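Local coordinates for extracellular haem-binding protein (PDB 3FPW) that binds haem and iron and, as an extracellular oligomer, probably degrades haem and signals to its cognate two-component sensor kinase, at residues 65-68 against 69-73. Numbering follows the deposited sequence.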
ATOM      1  N   LEU A  65      27.803   5.040  -8.020  1.00 15.52           N
ATOM      2  CA  LEU A  65      28.697   4.414  -7.053  1.00 15.82           C
ATOM      3  C   LEU A  65      28.637   2.910  -7.267  1.00 16.02           C
ATOM      4  O   LEU A  65      27.562   2.332  -7.527  1.00 16.74           O
ATOM      5  CB  LEU A  65      28.270   4.722  -5.612  1.00 16.13           C
ATOM      6  CG  LEU A  65      28.278   6.151  -5.109  1.00 16.60           C
ATOM      7  CD1 LEU A  65      27.927   6.166  -3.629  1.00 16.33           C
ATOM      8  CD2 LEU A  65      29.641   6.763  -5.345  1.00 17.19           C
ATOM      9  N   THR A  66      29.797   2.260  -7.163  1.00 16.14           N
ATOM     10  CA  THR A  66      29.827   0.821  -7.083  1.00 16.49           C
ATOM     11  C   THR A  66      29.248   0.393  -5.744  1.00 15.73           C
ATOM     12  O   THR A  66      29.236   1.173  -4.777  1.00 14.85           O
ATOM     13  CB  THR A  66      31.276   0.310  -7.174  1.00 16.13           C
ATOM     14  OG1 THR A  66      32.037   0.806  -6.066  1.00 16.68           O
ATOM     15  CG2 THR A  66      31.930   0.749  -8.512  1.00 17.54           C
ATOM     16  N   LEU A  67      28.744  -0.836  -5.672  1.00 16.14           N
ATOM     17  CA  LEU A  67      28.355  -1.376  -4.366  1.00 16.27           C
ATOM     18  C   LEU A  67      29.486  -1.244  -3.349  1.00 16.44           C
ATOM     19  O   LEU A  67      29.244  -0.865  -2.196  1.00 16.35           O
ATOM     20  CB  LEU A  67      27.901  -2.824  -4.463  1.00 15.48           C
ATOM     21  CG  LEU A  67      27.501  -3.410  -3.092  1.00 14.76           C
ATOM     22  CD1 LEU A  67      26.370  -2.607  -2.399  1.00 13.58           C
ATOM     23  CD2 LEU A  67      27.098  -4.857  -3.246  1.00 15.84           C
ATOM     24  N   GLU A  68      30.715  -1.546  -3.765  1.00 16.81           N
ATOM     25  CA  GLU A  68      31.865  -1.416  -2.865  1.00 17.04           C
ATOM     26  C   GLU A  68      31.955   0.001  -2.259  1.00 16.43           C
ATOM     27  O   GLU A  68      32.144   0.157  -1.035  1.00 15.31           O
ATOM     28  CB  GLU A  68      33.165  -1.790  -3.605  1.00 18.57           C
ATOM     29  CG  GLU A  68      34.425  -1.614  -2.761  1.00 22.86           C
ATOM     30  CD  GLU A  68      35.720  -1.880  -3.532  1.00 29.90           C
ATOM     31  OE1 GLU A  68      36.762  -2.056  -2.864  1.00 33.07           O
ATOM     32  OE2 GLU A  68      35.710  -1.893  -4.795  1.00 32.28           O
ATOM     33  N   ALA A  69      31.819   1.027  -3.105  1.00 15.66           N
ATOM     34  CA  ALA A  69      31.927   2.418  -2.629  1.00 16.26           C
ATOM     35  C   ALA A  69      30.737   2.781  -1.751  1.00 16.10           C
ATOM     36  O   ALA A  69      30.896   3.405  -0.692  1.00 16.04           O
ATOM     37  CB  ALA A  69      31.984   3.370  -3.811  1.00 17.11           C
ATOM     38  N   ALA A  70      29.544   2.393  -2.171  1.00 15.54           N
ATOM     39  CA  ALA A  70      28.357   2.704  -1.347  1.00 15.36           C
ATOM     40  C   ALA A  70      28.429   2.047   0.030  1.00 15.87           C
ATOM     41  O   ALA A  70      28.029   2.629   1.052  1.00 15.10           O
ATOM     42  CB  ALA A  70      27.104   2.262  -2.070  1.00 15.79           C
ATOM     43  N   THR A  71      28.926   0.818   0.057  1.00 15.73           N
ATOM     44  CA  THR A  71      29.102   0.101   1.317  1.00 16.15           C
ATOM     45  C   THR A  71      30.141   0.769   2.210  1.00 15.84           C
ATOM     46  O   THR A  71      29.921   0.932   3.410  1.00 16.19           O
ATOM     47  CB  THR A  71      29.523  -1.352   1.057  1.00 15.92           C
ATOM     48  OG1 THR A  71      28.504  -1.994   0.275  1.00 16.73           O
ATOM     49  CG2 THR A  71      29.718  -2.109   2.386  1.00 17.27           C
ATOM     50  N   LYS A  72      31.265   1.165   1.615  1.00 15.52           N
ATOM     51  CA  LYS A  72      32.328   1.843   2.377  1.00 15.89           C
ATOM     52  C   LYS A  72      31.767   3.105   3.031  1.00 15.35           C
ATOM     53  O   LYS A  72      32.046   3.367   4.213  1.00 15.19           O
ATOM     54  CB  LYS A  72      33.492   2.168   1.424  1.00 17.02           C
ATOM     55  CG  LYS A  72      34.619   3.020   1.996  1.00 20.87           C
ATOM     56  CD  LYS A  72      35.833   3.057   1.057  1.00 25.27           C
ATOM     57  CE  LYS A  72      35.597   3.954  -0.162  1.00 27.92           C
ATOM     58  NZ  LYS A  72      36.883   4.332  -0.866  1.00 29.76           N
ATOM     59  N   ALA A  73      30.990   3.880   2.271  1.00 15.40           N
ATOM     60  CA  ALA A  73      30.433   5.128   2.775  1.00 14.95           C
ATOM     61  C   ALA A  73      29.416   4.858   3.901  1.00 14.62           C
ATOM     62  O   ALA A  73      29.412   5.519   4.949  1.00 14.87           O
ATOM     63  CB  ALA A  73      29.774   5.926   1.629  1.00 15.03           C
TER
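Thr66 caps helix 67-83 by offering its hydroxyl to the backbone N-H of Ala69. OG1 of Thr66 accepts from Ala69 N at 3.0 Å, and the N-H points fairly straight at it. The hydroxyl is placed there by chi1 of 62°, which tucks OG1 between the backbone N and the carbonyl carbon of Thr66. CB of Ala69 lies 3.4 Å from the same OG1. With an alanine here the hydroxyl is gone, and the N-H of Ala69 would probably lose its capping acceptor at the helix start.

The main-chain bonds of the helix begin at the same residue. Ala70 N donates to Thr66 O at 2.9 Å. Thr71 N and Lys72 N follow, bonding to Leu67 O and Glu68 O. This is an N-cap at a strand-to-helix junction: strand 59-65 ends and the helix starts almost at once. Leu65 still pairs antiparallel with a strand of a second subunit, so the strand leading into the helix takes part in the assembly. On a third subunit, Asp106 accepts from Leu67 N, another N-H of the first turn.

Leu67 O takes a second donor from a side chain. Thr71 OG1 reaches it at 2.8 Å, from above the carbonyl plane and 42° out of it. With chi1 of -60°, OG1 sits beside the backbone N of Thr71 and folds back over the preceding turn. CD1 of Leu67 packs against this hydroxyl at 3.5 Å.

The apolar contacts come from Leu65 and the small residues of the helix. CB of Leu65 meets CB of Ala69 at 4.3 Å, and CD1 of Leu65 lies near CA and CB of Ala70. Lys72 NZ forms a salt bridge with Glu58 of the second subunit.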